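Local coordinates for protein tail component (Lactobacillus phage J-1, PDB 5LY8) that probably binds host cell-surface carbohydrate through this part, the second carbohydrate-binding module of the evolved distal tail protein, at residues L126-D131 with D136-S141; V102-A107 with L158-Y163; M152-L157 with L179-D184. All coordinates share one frame; numbering follows the deposited sequence. Where two conformers were deposited one is given.

Contact 1 (L126-D131 with D136-S141); sequences LALFDD and DQWVFS. With MG (magnesium ion), chain B.
With its CG lodged between the backbone N and the carbonyl carbon (chi1 60°), Phe129 lays its ring alongside the side chain of Val139, whereas Asp130 turns CG to the far side from its N and extends its carboxylate to a magnesium ion. Both residues belong to an antiparallel beta hairpin of a concanavalin-like beta-sandwich, whose strands 126-130 and 138-141 differ by 164° in N-to-C direction. Two hydrogen-bonded pairs, Ala127 with Ser141 and Phe129 with Val139, each contribute reciprocal N-H to O bonds. Of these four, Val139 N to Phe129 O is the shortest at 2.8 Å. Leu128 and Phe140 form the non-hydrogen-bonded pair between them.

On the sheet face bearing Phe129 and Val139, the CB of Val139 stands 3.8 Å from the Phe129 ring centroid. It is 24° off the ring normal, so this is a CH-pi contact over one face, while Ser141 OG lies at the ring edge. Other side chains make apolar contacts: Leu128 sends CD2 over one face of the Trp138 indole, 4.1 Å from CE3, and Leu126 sets CG at the edge of the Phe140 ring, 3.9 Å from CE1. The far sides of the hairpin are hydrogen-bonded to strands 110-118 and 151-158.

At the turn, in the conformer given, Gln137 NE2 donates to Trp138 O and to Leu158 O. Asp130 chelates the magnesium with both oxygens, the other ligands including the carbonyls of Ala106, Glu108, Ser132 and Asn135; OD2, 2.5 Å from the metal, also hydrogen-bonds to Thr104 OG1 in the conformer given.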
loop_
_atom_site.group_PDB
_atom_site.type_symbol
_atom_site.label_atom_id
_atom_site.label_comp_id
_atom_site.label_asym_id
_atom_site.label_seq_id
_atom_site.Cartn_x
_atom_site.Cartn_y
_atom_site.Cartn_z
ATOM N N LEU A 126 2.899 1.601 3.161
ATOM C CA LEU A 126 3.282 2.528 2.099
ATOM C C LEU A 126 2.037 3.343 1.735
ATOM O O LEU A 126 1.006 2.744 1.424
ATOM C CB LEU A 126 3.790 1.738 0.888
ATOM C CG LEU A 126 4.372 2.541 -0.278
ATOM C CD1 LEU A 126 5.216 1.628 -1.165
ATOM C CD2 LEU A 126 3.283 3.228 -1.137
ATOM N N ALA A 127 2.111 4.664 1.787
ATOM C CA ALA A 127 0.968 5.491 1.410
ATOM C C ALA A 127 1.335 6.502 0.367
ATOM O O ALA A 127 2.468 6.989 0.317
ATOM C CB ALA A 127 0.368 6.192 2.637
ATOM N N LEU A 128 0.349 6.830 -0.488
ATOM C CA LEU A 128 0.399 7.984 -1.360
ATOM C C LEU A 128 -0.877 8.757 -1.095
ATOM O O LEU A 128 -1.947 8.142 -0.997
ATOM C CB LEU A 128 0.478 7.604 -2.845
ATOM C CG LEU A 128 0.658 8.765 -3.812
ATOM C CD1 LEU A 128 2.058 9.393 -3.706
ATOM C CD2 LEU A 128 0.423 8.330 -5.254
ATOM N N PHE A 129 -0.799 10.069 -0.958
ATOM C CA PHE A 129 -2.010 10.822 -0.704
ATOM C C PHE A 129 -1.906 12.282 -1.166
ATOM O O PHE A 129 -0.865 12.854 -1.234
ATOM C CB PHE A 129 -2.408 10.768 0.791
ATOM C CG PHE A 129 -1.366 11.326 1.714
ATOM C CD1 PHE A 129 -0.330 10.522 2.234
ATOM C CD2 PHE A 129 -1.405 12.663 2.080
ATOM C CE1 PHE A 129 0.615 11.107 3.106
ATOM C CE2 PHE A 129 -0.450 13.194 2.925
ATOM C CZ PHE A 129 0.516 12.426 3.419
ATOM N N ASP A 130 -3.079 12.788 -1.514
ATOM C CA ASP A 130 -3.340 14.192 -1.868
ATOM C C ASP A 130 -4.487 14.540 -0.927
ATOM O O ASP A 130 -5.586 14.177 -1.145
ATOM C CB ASP A 130 -3.701 14.385 -3.356
ATOM C CG ASP A 130 -4.005 15.869 -3.703
ATOM O OD1 ASP A 130 -4.124 16.644 -2.852
ATOM O OD2 ASP A 130 -4.111 16.219 -4.872
ATOM N N ASP A 131 -4.160 15.222 0.156
ATOM C CA ASP A 131 -5.153 15.485 1.194
ATOM C C ASP A 131 -5.748 16.878 1.239
ATOM O O ASP A 131 -6.386 17.208 2.188
ATOM C CB ASP A 131 -4.635 15.061 2.609
ATOM C CG ASP A 131 -3.439 15.879 3.086
ATOM O OD1 ASP A 131 -2.950 16.705 2.408
ATOM O OD2 ASP A 131 -2.991 15.626 4.211
ATOM N N ASP A 136 -2.466 20.462 -5.546
ATOM C CA ASP A 136 -2.335 19.151 -6.207
ATOM C C ASP A 136 -1.043 18.446 -5.770
ATOM O O ASP A 136 -0.440 17.622 -6.483
ATOM C CB ASP A 136 -2.509 19.278 -7.726
ATOM C CG ASP A 136 -1.273 19.603 -8.503
ATOM O OD1 ASP A 136 -0.448 20.382 -7.986
ATOM O OD2 ASP A 136 -1.105 19.024 -9.606
ATOM N N GLN A 137 -0.599 18.798 -4.594
ATOM C CA GLN A 137 0.560 18.166 -4.066
ATOM C C GLN A 137 0.171 16.748 -3.593
ATOM O O GLN A 137 -0.851 16.529 -2.918
ATOM C CB GLN A 137 1.079 18.994 -2.891
ATOM C CG GLN A 137 2.400 18.504 -2.326
ATOM C CD GLN A 137 3.511 18.529 -3.330
ATOM O OE1 GLN A 137 3.925 19.588 -3.803
ATOM N NE2 GLN A 137 3.971 17.354 -3.713
ATOM N N TRP A 138 0.977 15.787 -3.991
ATOM C CA TRP A 138 0.849 14.483 -3.407
ATOM C C TRP A 138 2.100 14.115 -2.601
ATOM O O TRP A 138 3.180 14.680 -2.791
ATOM C CB TRP A 138 0.369 13.433 -4.368
ATOM C CG TRP A 138 1.088 13.303 -5.657
ATOM C CD1 TRP A 138 2.377 13.687 -5.924
ATOM C CD2 TRP A 138 0.659 12.548 -6.783
ATOM N NE1 TRP A 138 2.753 13.240 -7.168
ATOM C CE2 TRP A 138 1.707 12.550 -7.725
ATOM C CE3 TRP A 138 -0.521 11.880 -7.097
ATOM C CZ2 TRP A 138 1.622 11.858 -8.950
ATOM C CZ3 TRP A 138 -0.627 11.238 -8.316
ATOM C CH2 TRP A 138 0.428 11.245 -9.245
ATOM N N VAL A 139 1.893 13.259 -1.613
ATOM C CA VAL A 139 2.908 12.891 -0.639
ATOM C C VAL A 139 3.038 11.373 -0.618
ATOM O O VAL A 139 2.050 10.670 -0.559
ATOM C CB VAL A 139 2.534 13.408 0.780
ATOM C CG1 VAL A 139 3.554 12.939 1.815
ATOM C CG2 VAL A 139 2.444 14.939 0.830
ATOM N N PHE A 140 4.282 10.908 -0.601
ATOM C CA PHE A 140 4.647 9.508 -0.476
ATOM C C PHE A 140 5.213 9.329 0.927
ATOM O O PHE A 140 6.125 10.052 1.314
ATOM C CB PHE A 140 5.692 9.212 -1.549
ATOM C CG PHE A 140 6.484 7.939 -1.513
ATOM C CD1 PHE A 140 5.855 6.719 -1.319
ATOM C CD2 PHE A 140 7.842 7.952 -1.774
ATOM C CE1 PHE A 140 6.593 5.528 -1.355
ATOM C CE2 PHE A 140 8.578 6.769 -1.797
ATOM C CZ PHE A 140 7.947 5.564 -1.587
ATOM N N SER A 141 4.625 8.404 1.701
ATOM C CA SER A 141 5.083 8.150 3.069
ATOM C C SER A 141 5.297 6.692 3.327
ATOM O O SER A 141 4.685 5.837 2.674
ATOM C CB SER A 141 4.125 8.758 4.097
ATOM O OG SER A 141 2.887 8.058 4.164
HETATM MG MG MG B . -5.736 18.052 -4.243
#

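Contact 2 (V102-A107 with L158-Y163). With MG (magnesium ion), chain B.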
loop_
_atom_site.group_PDB
_atom_site.type_symbol
_atom_site.label_atom_id
_atom_site.label_comp_id
_atom_site.label_asym_id
_atom_site.label_seq_id
_atom_site.Cartn_x
_atom_site.Cartn_y
_atom_site.Cartn_z
ATOM N N VAL A 102 -2.274 6.637 -11.219
ATOM C CA VAL A 102 -2.837 7.608 -10.316
ATOM C C VAL A 102 -2.628 8.998 -10.880
ATOM O O VAL A 102 -1.605 9.274 -11.526
ATOM C CB VAL A 102 -2.289 7.343 -8.854
ATOM C CG1 VAL A 102 -0.759 7.364 -8.756
ATOM C CG2 VAL A 102 -2.959 8.235 -7.808
ATOM N N GLY A 103 -3.645 9.832 -10.722
ATOM C CA GLY A 103 -3.608 11.206 -11.193
ATOM C C GLY A 103 -4.413 12.070 -10.260
ATOM O O GLY A 103 -5.360 11.600 -9.655
ATOM N N THR A 104 -4.049 13.380 -10.185
ATOM C CA THR A 104 -4.792 14.256 -9.288
ATOM C C THR A 104 -4.891 15.666 -9.889
ATOM O O THR A 104 -4.334 15.978 -10.958
ATOM C CB THR A 104 -4.220 14.173 -7.835
ATOM O OG1 THR A 104 -5.070 14.871 -6.892
ATOM C CG2 THR A 104 -2.777 14.695 -7.715
ATOM N N ASN A 105 -5.506 16.489 -9.077
ATOM C CA ASN A 105 -5.796 17.863 -9.486
ATOM C C ASN A 105 -6.051 18.655 -8.249
ATOM O O ASN A 105 -6.112 18.120 -7.130
ATOM C CB ASN A 105 -6.881 18.084 -10.557
ATOM C CG ASN A 105 -6.754 17.583 -11.959
ATOM O OD1 ASN A 105 -7.687 16.973 -12.480
ATOM N ND2 ASN A 105 -5.773 18.089 -12.689
ATOM N N ALA A 106 -5.925 19.966 -8.331
ATOM C CA ALA A 106 -6.063 20.705 -7.114
ATOM C C ALA A 106 -7.269 20.316 -6.282
ATOM O O ALA A 106 -7.085 19.983 -5.120
ATOM C CB ALA A 106 -6.059 22.199 -7.402
ATOM N N ALA A 107 -8.464 20.225 -6.885
ATOM C CA ALA A 107 -9.695 19.999 -6.134
ATOM C C ALA A 107 -9.878 18.566 -5.658
ATOM O O ALA A 107 -10.729 18.296 -4.819
ATOM C CB ALA A 107 -10.899 20.430 -6.970
ATOM N N LEU A 158 6.325 14.977 -3.239
ATOM C CA LEU A 158 6.766 14.614 -4.578
ATOM C C LEU A 158 6.642 15.793 -5.535
ATOM O O LEU A 158 5.522 16.253 -5.781
ATOM C CB LEU A 158 5.920 13.467 -5.118
ATOM C CG LEU A 158 5.953 12.192 -4.313
ATOM C CD1 LEU A 158 5.064 11.158 -4.965
ATOM C CD2 LEU A 158 7.385 11.662 -4.168
ATOM N N PRO A 159 7.748 16.282 -6.132
ATOM C CA PRO A 159 7.609 17.423 -7.053
ATOM C C PRO A 159 6.736 17.039 -8.251
ATOM O O PRO A 159 7.051 16.083 -8.964
ATOM C CB PRO A 159 9.054 17.754 -7.441
ATOM C CG PRO A 159 9.837 16.506 -7.137
ATOM C CD PRO A 159 9.155 15.874 -5.955
ATOM N N ARG A 160 5.646 17.754 -8.461
ATOM C CA ARG A 160 4.696 17.402 -9.518
ATOM C C ARG A 160 5.209 17.432 -10.942
ATOM O O ARG A 160 4.670 16.812 -11.786
ATOM C CB ARG A 160 3.404 18.193 -9.375
ATOM C CG ARG A 160 2.510 17.631 -8.279
ATOM C CD ARG A 160 1.736 16.403 -8.753
ATOM N NE ARG A 160 0.584 16.711 -9.571
ATOM C CZ ARG A 160 0.046 15.857 -10.436
ATOM N NH1 ARG A 160 0.612 14.676 -10.654
ATOM N NH2 ARG A 160 -1.031 16.171 -11.090
ATOM N N ASN A 161 6.285 18.162 -11.186
ATOM C CA ASN A 161 6.863 18.197 -12.515
ATOM C C ASN A 161 7.522 16.895 -12.875
ATOM O O ASN A 161 7.616 16.570 -14.029
ATOM C CB ASN A 161 7.905 19.325 -12.596
ATOM C CG ASN A 161 8.537 19.445 -13.950
ATOM O OD1 ASN A 161 7.851 19.588 -14.929
ATOM N ND2 ASN A 161 9.852 19.343 -13.999
ATOM N N TYR A 162 8.029 16.205 -11.873
ATOM C CA TYR A 162 8.724 14.950 -12.012
ATOM C C TYR A 162 7.720 13.785 -11.812
ATOM O O TYR A 162 7.692 12.883 -12.573
ATOM C CB TYR A 162 9.874 14.876 -11.002
ATOM C CG TYR A 162 10.767 13.645 -11.019
ATOM C CD1 TYR A 162 11.951 13.639 -11.722
ATOM C CD2 TYR A 162 10.428 12.500 -10.358
ATOM C CE1 TYR A 162 12.765 12.522 -11.769
ATOM C CE2 TYR A 162 11.251 11.399 -10.395
ATOM C CZ TYR A 162 12.419 11.411 -11.102
ATOM O OH TYR A 162 13.225 10.309 -11.100
ATOM N N TYR A 163 6.923 13.887 -10.767
ATOM C CA TYR A 163 5.943 12.858 -10.418
ATOM C C TYR A 163 4.613 13.203 -11.012
ATOM O O TYR A 163 3.712 13.710 -10.338
ATOM C CB TYR A 163 5.866 12.686 -8.904
ATOM C CG TYR A 163 7.126 12.083 -8.356
ATOM C CD1 TYR A 163 7.309 10.701 -8.338
ATOM C CD2 TYR A 163 8.136 12.883 -7.835
ATOM C CE1 TYR A 163 8.465 10.131 -7.820
ATOM C CE2 TYR A 163 9.294 12.320 -7.289
ATOM C CZ TYR A 163 9.452 10.942 -7.287
ATOM O OH TYR A 163 10.601 10.379 -6.790
HETATM MG MG MG B . -5.736 18.052 -4.243
#
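Van der Waals packing of the Thr104 methyl on the Arg160 guanidinium is the core of this small contact, which buries only 94 Å² and joins two loops beside a magnesium site of the beta-sandwich: the one beyond strand 94-103 and the turn after strand 151-158. The methyl CG2 of Thr104 sits over the centre of one face of the Arg160 guanidinium, 4.0 Å above its plane and 4.1 Å from CZ. Arg160 reaches it through a chain folded at chi2 and chi3 (-80° and -78°), which curls the guanidinium back rather than letting it run straight out. Trp138 also meets this group, in a cation-pi interaction.

Among the polar approaches, Arg160 NH2 comes within 3.3 Å of Thr104 O, but the angle is too poor for a hydrogen bond. The guanidinium is instead held by its own turn and by acids. NH1 donates to Tyr163 O over 3.3 Å, along a lone pair of that carbonyl. NE pairs with Asp136 and NH2 with Asp165, salt bridges that would restrain the guanidinium plane. Asp165 OD1 further accepts from Thr104 N, so one carboxylate serves both sides of the contact. Within the turn, Pro159 O takes bonds from Tyr162 N and, at 2.8 Å, from Tyr163 N.

The metal interaction belongs to 102-107: Ala106 O ligates magnesium at 2.5 Å.

Around the contact, Trp138 of strand 138-144 touches Val102, Thr104, Leu158 and Tyr163, while Val102 and Leu158 are bonded through their backbones to Gly166 of strand 166-175 and to Trp138, respectively.

Contact 3 (M152-L157 with L179-D184)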
loop_
_atom_site.group_PDB
_atom_site.type_symbol
_atom_site.label_atom_id
_atom_site.label_comp_id
_atom_site.label_asym_id
_atom_site.label_seq_id
_atom_site.Cartn_x
_atom_site.Cartn_y
_atom_site.Cartn_z
ATOM N N MET A 152 6.578 7.100 11.433
ATOM C CA MET A 152 6.567 7.497 10.039
ATOM C C MET A 152 8.030 7.770 9.695
ATOM O O MET A 152 8.653 8.706 10.228
ATOM C CB MET A 152 5.676 8.717 9.775
ATOM C CG MET A 152 5.658 9.080 8.290
ATOM S SD MET A 152 4.507 10.383 7.850
ATOM C CE MET A 152 3.002 9.512 7.917
ATOM N N LEU A 153 8.612 6.892 8.858
ATOM C CA LEU A 153 10.025 6.974 8.483
ATOM C C LEU A 153 10.325 8.137 7.571
ATOM O O LEU A 153 11.425 8.671 7.606
ATOM C CB LEU A 153 10.465 5.662 7.851
ATOM C CG LEU A 153 10.386 4.432 8.766
ATOM C CD1 LEU A 153 10.655 3.167 7.972
ATOM C CD2 LEU A 153 11.398 4.519 9.933
ATOM N N PHE A 154 9.400 8.505 6.695
ATOM C CA PHE A 154 9.621 9.640 5.804
ATOM C C PHE A 154 8.271 10.158 5.358
ATOM O O PHE A 154 7.284 9.417 5.358
ATOM C CB PHE A 154 10.485 9.257 4.577
ATOM C CG PHE A 154 9.849 8.195 3.711
ATOM C CD1 PHE A 154 10.068 6.850 3.962
ATOM C CD2 PHE A 154 9.038 8.544 2.635
ATOM C CE1 PHE A 154 9.478 5.872 3.164
ATOM C CE2 PHE A 154 8.429 7.560 1.857
ATOM C CZ PHE A 154 8.650 6.232 2.130
ATOM N N PHE A 155 8.265 11.399 4.920
ATOM C CA PHE A 155 7.124 12.108 4.370
ATOM C C PHE A 155 7.724 12.878 3.209
ATOM O O PHE A 155 8.448 13.853 3.430
ATOM C CB PHE A 155 6.574 13.039 5.454
ATOM C CG PHE A 155 5.319 13.822 5.126
ATOM C CD1 PHE A 155 5.367 14.947 4.309
ATOM C CD2 PHE A 155 4.108 13.487 5.712
ATOM C CE1 PHE A 155 4.209 15.690 4.036
ATOM C CE2 PHE A 155 2.959 14.246 5.457
ATOM C CZ PHE A 155 3.024 15.348 4.627
ATOM N N ASP A 156 7.510 12.409 1.981
ATOM C CA ASP A 156 8.157 12.957 0.790
ATOM C C ASP A 156 7.158 13.688 -0.068
ATOM O O ASP A 156 6.285 13.064 -0.685
ATOM C CB ASP A 156 8.846 11.820 -0.015
ATOM C CG ASP A 156 10.132 11.255 0.574
ATOM O OD1 ASP A 156 10.558 11.726 1.666
ATOM O OD2 ASP A 156 10.707 10.335 -0.042
ATOM N N LEU A 157 7.281 15.020 -0.113
ATOM C CA LEU A 157 6.461 15.872 -0.979
ATOM C C LEU A 157 7.037 15.706 -2.376
ATOM O O LEU A 157 8.142 16.189 -2.658
ATOM C CB LEU A 157 6.527 17.348 -0.522
ATOM C CG LEU A 157 5.707 17.641 0.738
ATOM C CD1 LEU A 157 6.373 18.672 1.617
ATOM C CD2 LEU A 157 4.330 18.105 0.394
ATOM N N LEU A 179 14.413 -1.907 5.382
ATOM C CA LEU A 179 13.072 -1.805 4.857
ATOM C C LEU A 179 13.098 -0.713 3.786
ATOM O O LEU A 179 13.480 0.435 4.077
ATOM C CB LEU A 179 12.132 -1.425 6.017
ATOM C CG LEU A 179 10.654 -1.203 5.671
ATOM C CD1 LEU A 179 10.025 -2.444 5.040
ATOM C CD2 LEU A 179 9.885 -0.828 6.891
ATOM N N THR A 180 12.694 -1.061 2.547
ATOM C CA THR A 180 12.666 -0.098 1.461
ATOM C C THR A 180 11.241 0.103 0.969
ATOM O O THR A 180 10.457 -0.862 0.811
ATOM C CB THR A 180 13.560 -0.580 0.319
ATOM O OG1 THR A 180 14.897 -0.684 0.796
ATOM C CG2 THR A 180 13.543 0.342 -0.919
ATOM N N PHE A 181 10.924 1.368 0.680
ATOM C CA PHE A 181 9.690 1.755 0.038
ATOM C C PHE A 181 10.057 2.410 -1.278
ATOM O O PHE A 181 10.942 3.296 -1.304
ATOM C CB PHE A 181 8.975 2.784 0.895
ATOM C CG PHE A 181 8.497 2.298 2.233
ATOM C CD1 PHE A 181 9.357 2.264 3.328
ATOM C CD2 PHE A 181 7.191 1.886 2.403
ATOM C CE1 PHE A 181 8.898 1.812 4.565
ATOM C CE2 PHE A 181 6.739 1.437 3.638
ATOM C CZ PHE A 181 7.589 1.405 4.710
ATOM N N ARG A 182 9.390 2.021 -2.369
ATOM C CA ARG A 182 9.647 2.651 -3.654
ATOM C C ARG A 182 8.348 3.059 -4.306
ATOM O O ARG A 182 7.310 2.421 -4.135
ATOM C CB ARG A 182 10.338 1.710 -4.638
ATOM C CG ARG A 182 11.627 1.092 -4.093
ATOM C CD ARG A 182 12.607 0.649 -5.166
ATOM N NE ARG A 182 11.931 -0.066 -6.248
ATOM C CZ ARG A 182 11.840 -1.389 -6.339
ATOM N NH1 ARG A 182 12.383 -2.168 -5.404
ATOM N NH2 ARG A 182 11.188 -1.946 -7.350
ATOM N N LEU A 183 8.441 4.108 -5.115
ATOM C CA LEU A 183 7.370 4.509 -6.007
ATOM C C LEU A 183 8.050 4.661 -7.366
ATOM O O LEU A 183 8.541 5.735 -7.732
ATOM C CB LEU A 183 6.646 5.783 -5.552
ATOM C CG LEU A 183 5.371 6.092 -6.276
ATOM C CD1 LEU A 183 4.252 5.162 -5.822
ATOM C CD2 LEU A 183 4.986 7.557 -6.051
ATOM N N ASP A 184 8.111 3.557 -8.116
ATOM C CA ASP A 184 8.807 3.539 -9.393
ATOM C C ASP A 184 7.973 4.195 -10.477
ATOM O O ASP A 184 6.806 3.834 -10.650
ATOM C CB ASP A 184 9.113 2.103 -9.824
ATOM C CG ASP A 184 10.032 1.285 -8.946
ATOM O OD1 ASP A 184 10.762 1.881 -8.115
ATOM O OD2 ASP A 184 10.117 0.060 -9.171
#
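Strands 152-157 and 179-184 run nearly parallel, their axes 20° apart in direction and 9.9 Å at closest approach, a spacing too wide for backbone pairing. They belong to the two facing sheets of the concanavalin-like beta-sandwich, and this contact is packing across its interior. Leu153 and Phe154 both lie opposite Gly142 of the adjacent strand in a classic beta bulge. As a result, two consecutive residues direct CB toward the facing sheet.

Phe154 carries its CG between the backbone N and the carbonyl carbon (chi1 61°), which presents the ring edge-first to Phe181. The aromatic pair is an offset edge-to-face one, with planes at 70° and centroids 5.5 Å apart. CE1 of Phe154 leads, coming 3.6 Å from Phe181 CD1, and CZ reaches back to 3.7 Å from Phe181 CB. Another edge-to-face pair links Phe154 to Phe140 of strand 138-144, and Phe181 touches Phe140 too, so the three rings form a cluster between the sheets.

Leu153 crosses Phe181 at about a right angle and bridges two partners with a single methyl: its CD1 meets Phe181 CE1 at 4.1 Å and Leu179 CD2 at 4.2 Å.

In the fold
From the N terminus, 102-107 comes first, leaving strand 94-103 of the six-stranded sheet. The chain next forms the 121-130/138-144 hairpin of the opposing sheet, where contact 1 closes a turn of four residues; this short loop lies wholly within the long one that contact 2 completes at 158-163. Contact 3 opens at 152-157, before contact 2 has closed, and ends at 179-184, so the two cross, whereas contacts 1 and 3 follow in series. Contacts 1 and 2 share one magnesium site at the sandwich edge, their centres about 9 Å apart. Contact 3 joins the two sheets across the interior, and strands 138-144 and 151-158 connect it to contact 1.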